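Local coordinates for centrosome-associated zinc finger protein Cp190 (PDB 6ER1) that organises chromatin domains and insulator boundaries when recruited by insulator DNA-binding proteins, and homodimerizes through its N-terminal BTB domain, at residues 80-93 with 107-120. Numbering follows the deposited sequence.
Sequences EFQADVVVPIVNFM and KLLRTAKEMNMTVL
K107 and D84 meet because the lysine lies fully stretched, with CG anti to the backbone N (chi1 -162°), while D84 holds CG between its backbone N and carbonyl carbon (chi1 60°). In this conformer, one of two modelled for the lysine, K107 NZ gives a salt-bridging hydrogen bond of 2.8 Å to the syn lone pair of D84 OD2. An alanine in place of D84 would probably leave the K107 ammonium without this carboxylate. Beside this pair, the methyls of V85 reach tip to tip toward T111, with V85 CG1 3.7 Å from T111 OG1. That hydroxyl donates to K107 O and accepts from a water that also donates to E80 O, so the water ties the two segments together. I89 is a knob in a hole formed by L108, T111, M115 and L120. Its CD1 lies 3.8 Å from T111 CG2. M117 also has two conformers; in the one described, its SD lies 3.8 Å from I89 CG2 and its CE comes in at the F92 ring edge, 3.5 Å from F92 CD2. L120 CD1 sits over one face of F92, 4.2 Å from the ring centroid. The F81 ring takes T111 CG2 at its edge and meets M115 SD obliquely, a Met-aromatic contact. The carboxylates of E80 and E114 lie close but are not bonded to each other; E114 OE2 is hydrogen-bonded to Y60. Helix segments 83-93 and 107-115 cross at -73°. Strand 97-101 packs on L108, F92 and L120, helix 51-57 on M93 and M117, and W17 of the second subunit on F92 and V119.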
ATOM      1  N   GLU A  80      -9.678 -24.298   7.185  1.00 22.07           N
ATOM      2  CA  GLU A  80     -10.686 -23.888   6.201  1.00 26.30           C
ATOM      3  C   GLU A  80     -10.231 -22.770   5.284  1.00 21.08           C
ATOM      4  O   GLU A  80     -11.030 -22.335   4.449  1.00 26.26           O
ATOM      5  CB  GLU A  80     -12.013 -23.445   6.867  1.00 27.74           C
ATOM      6  CG  GLU A  80     -12.032 -22.079   7.597  1.00 31.33           C
ATOM      7  CD  GLU A  80     -11.611 -22.186   9.041  1.00 35.42           C
ATOM      8  OE1 GLU A  80     -10.855 -23.143   9.383  1.00 35.56           O
ATOM      9  OE2 GLU A  80     -12.017 -21.299   9.811  1.00 38.45           O
ATOM     10  N   PHE A  81      -8.974 -22.315   5.412  1.00 18.64           N
ATOM     11  CA  PHE A  81      -8.522 -21.121   4.712  1.00 16.40           C
ATOM     12  C   PHE A  81      -7.146 -21.394   4.130  1.00 16.59           C
ATOM     13  O   PHE A  81      -6.117 -20.908   4.588  1.00 17.70           O
ATOM     14  CB  PHE A  81      -8.518 -19.943   5.717  1.00 16.93           C
ATOM     15  CG  PHE A  81      -8.433 -18.576   5.107  1.00 16.56           C
ATOM     16  CD1 PHE A  81      -9.433 -18.098   4.298  1.00 18.11           C
ATOM     17  CD2 PHE A  81      -7.380 -17.723   5.437  1.00 16.53           C
ATOM     18  CE1 PHE A  81      -9.408 -16.798   3.805  1.00 17.25           C
ATOM     19  CE2 PHE A  81      -7.358 -16.422   4.952  1.00 17.48           C
ATOM     20  CZ  PHE A  81      -8.357 -15.963   4.116  1.00 17.40           C
ATOM     21  N   GLN A  82      -7.138 -22.292   3.135  1.00 16.07           N
ATOM     22  CA  GLN A  82      -5.900 -22.743   2.481  1.00 15.66           C
ATOM     23  C   GLN A  82      -5.742 -22.133   1.116  1.00 15.27           C
ATOM     24  O   GLN A  82      -6.510 -21.231   0.697  1.00 16.33           O
ATOM     25  CB  GLN A  82      -5.892 -24.289   2.453  1.00 17.04           C
ATOM     26  CG  GLN A  82      -5.868 -24.838   3.856  1.00 18.47           C
ATOM     27  CD  GLN A  82      -4.512 -24.639   4.540  1.00 17.15           C
ATOM     28  OE1 GLN A  82      -3.457 -25.036   3.988  1.00 20.06           O
ATOM     29  NE2 GLN A  82      -4.516 -24.108   5.757  1.00 17.79           N
ATOM     30  N   ALA A  83      -4.697 -22.519   0.396  1.00 16.10           N
ATOM     31  CA  ALA A  83      -4.292 -21.777  -0.817  1.00 16.27           C
ATOM     32  C   ALA A  83      -5.373 -21.737  -1.885  1.00 15.38           C
ATOM     33  O   ALA A  83      -5.441 -20.808  -2.660  1.00 16.79           O
ATOM     34  CB  ALA A  83      -2.977 -22.310  -1.384  1.00 17.31           C
ATOM     35  N   ASP A  84      -6.215 -22.804  -1.958  1.00 15.59           N
ATOM     36  CA  ASP A  84      -7.273 -22.783  -2.963  1.00 16.29           C
ATOM     37  C   ASP A  84      -8.203 -21.546  -2.965  1.00 15.65           C
ATOM     38  O   ASP A  84      -8.686 -21.132  -3.992  1.00 17.39           O
ATOM     39  CB  ASP A  84      -8.143 -24.076  -2.954  1.00 17.89           C
ATOM     40  CG  ASP A  84      -8.847 -24.349  -1.652  1.00 20.06           C
ATOM     41  OD1 ASP A  84      -8.493 -23.741  -0.600  1.00 22.60           O
ATOM     42  OD2 ASP A  84      -9.796 -25.160  -1.679  1.00 27.74           O
ATOM     43  N   VAL A  85      -8.459 -21.025  -1.770  1.00 14.96           N
ATOM     44  CA  VAL A  85      -9.235 -19.782  -1.635  1.00 14.83           C
ATOM     45  C   VAL A  85      -8.336 -18.564  -1.376  1.00 14.49           C
ATOM     46  O   VAL A  85      -8.639 -17.482  -1.931  1.00 15.78           O
ATOM     47  CB  VAL A  85     -10.373 -19.878  -0.588  1.00 15.51           C
ATOM     48  CG1 VAL A  85     -11.371 -20.957  -0.994  1.00 17.27           C
ATOM     49  CG2 VAL A  85      -9.843 -20.107   0.820  1.00 15.24           C
ATOM     50  N   VAL A  86      -7.248 -18.765  -0.647  1.00 12.95           N
ATOM     51  CA  VAL A  86      -6.402 -17.618  -0.246  1.00 12.71           C
ATOM     52  C   VAL A  86      -5.711 -17.020  -1.427  1.00 13.54           C
ATOM     53  O   VAL A  86      -5.636 -15.775  -1.609  1.00 14.59           O
ATOM     54  CB  VAL A  86      -5.432 -17.944   0.873  1.00 14.07           C
ATOM     55  CG1 VAL A  86      -4.422 -16.823   1.112  1.00 14.64           C
ATOM     56  CG2 VAL A  86      -6.184 -18.345   2.141  1.00 14.05           C
ATOM     57  N   VAL A  87      -5.147 -17.846  -2.310  1.00 14.48           N
ATOM     58  CA  VAL A  87      -4.400 -17.289  -3.438  1.00 14.75           C
ATOM     59  C   VAL A  87      -5.251 -16.451  -4.395  1.00 13.46           C
ATOM     60  O   VAL A  87      -4.879 -15.272  -4.640  1.00 16.23           O
ATOM     61  CB  VAL A  87      -3.589 -18.399  -4.182  1.00 17.38           C
ATOM     62  CG1 VAL A  87      -3.053 -17.876  -5.497  1.00 18.78           C
ATOM     63  CG2 VAL A  87      -2.470 -18.870  -3.265  1.00 18.52           C
ATOM     64  N   PRO A  88      -6.443 -16.913  -4.790  1.00 14.70           N
ATOM     65  CA  PRO A  88      -7.261 -16.069  -5.658  1.00 14.32           C
ATOM     66  C   PRO A  88      -7.744 -14.784  -4.905  1.00 12.81           C
ATOM     67  O   PRO A  88      -7.832 -13.732  -5.567  1.00 13.10           O
ATOM     68  CB  PRO A  88      -8.441 -16.945  -6.094  1.00 16.46           C
ATOM     69  CG  PRO A  88      -8.105 -18.268  -5.661  1.00 20.19           C
ATOM     70  CD  PRO A  88      -6.928 -18.316  -4.777  1.00 16.25           C
ATOM     71  N   ILE A  89      -8.099 -14.962  -3.633  1.00 12.20           N
ATOM     72  CA  ILE A  89      -8.594 -13.761  -2.859  1.00 11.86           C
ATOM     73  C   ILE A  89      -7.479 -12.738  -2.722  1.00 11.65           C
ATOM     74  O   ILE A  89      -7.735 -11.528  -2.928  1.00 13.91           O
ATOM     75  CB  ILE A  89      -9.184 -14.229  -1.562  1.00 12.46           C
ATOM     76  CG1 ILE A  89     -10.498 -14.942  -1.839  1.00 14.47           C
ATOM     77  CG2 ILE A  89      -9.447 -13.014  -0.646  1.00 14.51           C
ATOM     78  CD1 ILE A  89     -11.132 -15.608  -0.664  1.00 16.12           C
ATOM     79  N   VAL A  90      -6.281 -13.148  -2.364  1.00 12.54           N
ATOM     80  CA  VAL A  90      -5.180 -12.195  -2.249  1.00 13.05           C
ATOM     81  C   VAL A  90      -4.889 -11.555  -3.584  1.00 13.57           C
ATOM     82  O   VAL A  90      -4.638 -10.326  -3.686  1.00 14.49           O
ATOM     83  CB  VAL A  90      -3.925 -12.852  -1.635  1.00 15.25           C
ATOM     84  CG1 VAL A  90      -2.673 -11.977  -1.781  1.00 16.04           C
ATOM     85  CG2 VAL A  90      -4.137 -13.166  -0.174  1.00 15.69           C
ATOM     86  N   ASN A  91      -4.882 -12.326  -4.677  1.00 13.64           N
ATOM     87  CA  ASN A  91      -4.650 -11.699  -5.959  1.00 13.51           C
ATOM     88  C   ASN A  91      -5.723 -10.637  -6.320  1.00 13.65           C
ATOM     89  O   ASN A  91      -5.412  -9.565  -6.904  1.00 15.78           O
ATOM     90  CB  ASN A  91      -4.521 -12.729  -7.073  1.00 15.09           C
ATOM     91  CG  ASN A  91      -3.215 -13.542  -7.028  1.00 17.79           C
ATOM     92  OD1 ASN A  91      -2.205 -13.074  -6.545  1.00 23.07           O
ATOM     93  ND2 ASN A  91      -3.230 -14.712  -7.619  1.00 21.01           N
ATOM     94  N   PHE A  92      -6.958 -10.918  -5.937  1.00 13.28           N
ATOM     95  CA  PHE A  92      -8.059  -9.949  -6.051  1.00 13.68           C
ATOM     96  C   PHE A  92      -7.748  -8.692  -5.232  1.00 13.02           C
ATOM     97  O   PHE A  92      -7.922  -7.559  -5.754  1.00 14.21           O
ATOM     98  CB  PHE A  92      -9.389 -10.551  -5.615  1.00 13.70           C
ATOM     99  CG  PHE A  92     -10.491  -9.565  -5.469  1.00 13.54           C
ATOM    100  CD1 PHE A  92     -11.107  -8.976  -6.532  1.00 14.09           C
ATOM    101  CD2 PHE A  92     -10.802  -9.141  -4.208  1.00 17.14           C
ATOM    102  CE1 PHE A  92     -12.069  -8.004  -6.348  1.00 15.78           C
ATOM    103  CE2 PHE A  92     -11.773  -8.174  -4.006  1.00 17.19           C
ATOM    104  CZ  PHE A  92     -12.420  -7.624  -5.077  1.00 16.90           C
ATOM    105  N   MET A  93      -7.255  -8.873  -4.016  1.00 13.08           N
ATOM    106  CA  MET A  93      -6.978  -7.658  -3.190  1.00 12.94           C
ATOM    107  C   MET A  93      -5.950  -6.758  -3.830  1.00 13.37           C
ATOM    108  O   MET A  93      -6.036  -5.504  -3.713  1.00 15.09           O
ATOM    109  CB  MET A  93      -6.517  -8.046  -1.809  1.00 13.97           C
ATOM    110  CG  MET A  93      -7.551  -8.735  -1.007  1.00 15.15           C
ATOM    111  SD  MET A  93      -6.766  -9.496   0.432  1.00 19.60           S
ATOM    112  CE  MET A  93      -8.059  -9.646   1.434  1.00 19.45           C
ATOM    113  N   LYS A 107     -17.380 -22.079  -2.779  1.00 12.78           N
ATOM    114  CA  LYS A 107     -16.425 -22.111  -1.741  1.00 12.85           C
ATOM    115  C   LYS A 107     -15.895 -20.654  -1.575  1.00 11.55           C
ATOM    116  O   LYS A 107     -15.670 -20.250  -0.398  1.00 13.13           O
ATOM    117  CB  LYS A 107     -15.254 -23.049  -2.085  1.00 15.20           C
ATOM    118  CG  LYS A 107     -14.448 -23.441  -0.863  0.50 14.37           C
ATOM    119  CD  LYS A 107     -13.417 -24.536  -1.065  0.50 18.36           C
ATOM    120  CE  LYS A 107     -12.675 -24.764   0.243  0.50 22.37           C
ATOM    121  NZ  LYS A 107     -11.717 -25.906   0.182  0.50 20.69           N
ATOM    122  N   LEU A 108     -15.610 -19.986  -2.647  1.00 12.10           N
ATOM    123  CA  LEU A 108     -15.108 -18.595  -2.561  1.00 11.85           C
ATOM    124  C   LEU A 108     -16.188 -17.759  -1.947  1.00 13.49           C
ATOM    125  O   LEU A 108     -15.811 -16.855  -1.085  1.00 13.39           O
ATOM    126  CB  LEU A 108     -14.697 -18.095  -3.916  1.00 13.05           C
ATOM    127  CG  LEU A 108     -13.383 -18.693  -4.422  1.00 14.38           C
ATOM    128  CD1 LEU A 108     -13.266 -18.438  -5.926  1.00 16.33           C
ATOM    129  CD2 LEU A 108     -12.177 -18.067  -3.703  1.00 16.77           C
ATOM    130  N   LEU A 109     -17.444 -17.900  -2.269  1.00 12.22           N
ATOM    131  CA  LEU A 109     -18.540 -17.116  -1.675  1.00 11.78           C
ATOM    132  C   LEU A 109     -18.626 -17.430  -0.240  1.00 12.23           C
ATOM    133  O   LEU A 109     -18.715 -16.452   0.604  1.00 14.07           O
ATOM    134  CB  LEU A 109     -19.814 -17.341  -2.424  1.00 14.06           C
ATOM    135  CG  LEU A 109     -21.021 -16.591  -2.034  1.00 17.47           C
ATOM    136  CD1 LEU A 109     -20.756 -15.098  -1.906  1.00 19.67           C
ATOM    137  CD2 LEU A 109     -22.180 -16.845  -2.945  1.00 21.53           C
ATOM    138  N   ARG A 110     -18.602 -18.648   0.240  1.00 12.49           N
ATOM    139  CA  ARG A 110     -18.644 -18.961   1.644  1.00 12.01           C
ATOM    140  C   ARG A 110     -17.424 -18.378   2.352  1.00 11.14           C
ATOM    141  O   ARG A 110     -17.591 -17.884   3.526  1.00 13.60           O
ATOM    142  CB  ARG A 110     -18.809 -20.471   1.922  1.00 13.14           C
ATOM    143  CG  ARG A 110     -20.181 -20.978   1.498  1.00 13.72           C
ATOM    144  CD  ARG A 110     -20.365 -22.477   1.775  1.00 14.63           C
ATOM    145  NE  ARG A 110     -19.499 -23.362   1.004  1.00 14.97           N
ATOM    146  CZ  ARG A 110     -19.811 -23.789  -0.213  1.00 13.28           C
ATOM    147  NH1 ARG A 110     -20.926 -23.450  -0.809  1.00 14.07           N
ATOM    148  NH2 ARG A 110     -18.957 -24.641  -0.797  1.00 15.45           N
ATOM    149  N   THR A 111     -16.260 -18.375   1.777  1.00 11.26           N
ATOM    150  CA  THR A 111     -15.074 -17.838   2.372  1.00 11.83           C
ATOM    151  C   THR A 111     -15.274 -16.273   2.478  1.00 11.76           C
ATOM    152  O   THR A 111     -14.938 -15.728   3.588  1.00 12.90           O
ATOM    153  CB  THR A 111     -13.814 -18.142   1.610  1.00 13.76           C
ATOM    154  OG1 THR A 111     -13.657 -19.594   1.593  1.00 16.12           O
ATOM    155  CG2 THR A 111     -12.589 -17.586   2.171  1.00 13.59           C
ATOM    156  N   ALA A 112     -15.738 -15.640   1.454  1.00 12.17           N
ATOM    157  CA  ALA A 112     -15.924 -14.137   1.527  1.00 13.07           C
ATOM    158  C   ALA A 112     -16.923 -13.925   2.575  1.00 13.60           C
ATOM    159  O   ALA A 112     -16.765 -12.835   3.298  1.00 14.16           O
ATOM    160  CB  ALA A 112     -16.398 -13.654   0.201  1.00 14.48           C
ATOM    161  N   LYS A 113     -17.947 -14.671   2.802  1.00 13.27           N
ATOM    162  CA  LYS A 113     -18.914 -14.474   3.888  1.00 12.07           C
ATOM    163  C   LYS A 113     -18.286 -14.696   5.215  1.00 12.85           C
ATOM    164  O   LYS A 113     -18.506 -13.846   6.198  1.00 14.51           O
ATOM    165  CB  LYS A 113     -20.185 -15.351   3.726  1.00 14.78           C
ATOM    166  CG  LYS A 113     -21.087 -14.971   2.579  1.00 16.51           C
ATOM    167  CD  LYS A 113     -22.248 -15.957   2.489  1.00 23.40           C
ATOM    168  CE  LYS A 113     -23.418 -15.534   1.598  0.50 28.24           C
ATOM    169  NZ  LYS A 113     -24.702 -15.141   2.210  0.50 34.01           N
ATOM    170  N   GLU A 114     -17.421 -15.635   5.443  1.00 13.60           N
ATOM    171  CA  GLU A 114     -16.742 -15.853   6.696  1.00 12.86           C
ATOM    172  C   GLU A 114     -15.826 -14.661   7.018  1.00 10.82           C
ATOM    173  O   GLU A 114     -15.687 -14.347   8.233  1.00 13.75           O
ATOM    174  CB  GLU A 114     -15.906 -17.180   6.582  1.00 15.07           C
ATOM    175  CG  GLU A 114     -14.967 -17.460   7.749  1.00 18.08           C
ATOM    176  CD  GLU A 114     -14.353 -18.835   7.849  1.00 24.07           C
ATOM    177  OE1 GLU A 114     -14.960 -19.753   7.278  1.00 29.29           O
ATOM    178  OE2 GLU A 114     -13.305 -19.003   8.574  1.00 23.97           O
ATOM    179  N   MET A 115     -15.239 -14.057   6.032  1.00 12.50           N
ATOM    180  CA  MET A 115     -14.294 -12.950   6.185  1.00 12.55           C
ATOM    181  C   MET A 115     -15.057 -11.629   6.327  1.00 13.95           C
ATOM    182  O   MET A 115     -14.423 -10.632   6.709  1.00 18.59           O
ATOM    183  CB  MET A 115     -13.410 -12.784   4.967  1.00 13.11           C
ATOM    184  CG  MET A 115     -12.505 -13.971   4.682  1.00 14.35           C
ATOM    185  SD  MET A 115     -11.638 -13.792   3.097  1.00 17.00           S
ATOM    186  CE  MET A 115     -10.458 -12.587   3.578  1.00 16.40           C
ATOM    187  N   ASN A 116     -16.315 -11.622   6.001  1.00 13.10           N
ATOM    188  CA  ASN A 116     -17.144 -10.415   5.774  1.00 12.13           C
ATOM    189  C   ASN A 116     -16.453  -9.533   4.820  1.00 13.16           C
ATOM    190  O   ASN A 116     -16.385  -8.265   5.008  1.00 15.27           O
ATOM    191  CB  ASN A 116     -17.563  -9.673   7.054  1.00 14.98           C
ATOM    192  CG  ASN A 116     -18.747  -8.813   6.770  1.00 15.69           C
ATOM    193  OD1 ASN A 116     -19.703  -9.205   6.111  1.00 17.24           O
ATOM    194  ND2 ASN A 116     -18.657  -7.516   7.260  1.00 17.75           N
ATOM    195  N   MET A 117     -15.888  -9.986   3.742  1.00 12.58           N
ATOM    196  CA  MET A 117     -15.206  -9.226   2.754  1.00 12.39           C
ATOM    197  C   MET A 117     -16.201  -8.673   1.780  1.00 12.60           C
ATOM    198  O   MET A 117     -16.428  -9.155   0.663  1.00 13.60           O
ATOM    199  CB  MET A 117     -14.119 -10.059   2.054  1.00 13.33           C
ATOM    200  CG  MET A 117     -13.246  -9.288   1.121  1.00 15.01           C
ATOM    201  SD  MET A 117     -11.884 -10.357   0.569  1.00 20.67           S
ATOM    202  CE  MET A 117     -11.202  -9.385  -0.729  0.50 15.31           C
ATOM    203  N   THR A 118     -16.823  -7.542   2.176  1.00 12.94           N
ATOM    204  CA  THR A 118     -17.913  -6.976   1.466  1.00 13.89           C
ATOM    205  C   THR A 118     -17.653  -6.719  -0.011  1.00 13.02           C
ATOM    206  O   THR A 118     -18.530  -6.982  -0.870  1.00 14.88           O
ATOM    207  CB  THR A 118     -18.314  -5.632   2.174  1.00 18.62           C
ATOM    208  OG1 THR A 118     -18.551  -5.934   3.558  1.00 20.56           O
ATOM    209  CG2 THR A 118     -19.554  -5.024   1.563  1.00 19.57           C
ATOM    210  N   VAL A 119     -16.475  -6.179  -0.324  1.00 12.98           N
ATOM    211  CA  VAL A 119     -16.207  -5.831  -1.709  1.00 13.76           C
ATOM    212  C   VAL A 119     -16.207  -7.103  -2.613  1.00 13.56           C
ATOM    213  O   VAL A 119     -16.619  -7.034  -3.741  1.00 15.34           O
ATOM    214  CB  VAL A 119     -14.925  -5.006  -1.884  1.00 15.76           C
ATOM    215  CG1 VAL A 119     -13.687  -5.750  -1.487  1.00 17.16           C
ATOM    216  CG2 VAL A 119     -14.816  -4.351  -3.255  1.00 19.23           C
ATOM    217  N   LEU A 120     -15.731  -8.195  -2.061  1.00 12.83           N
ATOM    218  CA  LEU A 120     -15.699  -9.473  -2.845  1.00 13.46           C
ATOM    219  C   LEU A 120     -17.104 -10.099  -2.897  1.00 12.72           C
ATOM    220  O   LEU A 120     -17.501 -10.661  -3.936  1.00 15.05           O
ATOM    221  CB  LEU A 120     -14.670 -10.408  -2.219  1.00 14.45           C
ATOM    222  CG  LEU A 120     -14.563 -11.779  -2.915  1.00 16.84           C
ATOM    223  CD1 LEU A 120     -14.271 -11.569  -4.389  1.00 17.96           C
ATOM    224  CD2 LEU A 120     -13.465 -12.514  -2.176  1.00 19.39           C
TER
HETATM  225  O   HOH W   1     -12.576 -20.198   4.399  1.00 35.29           O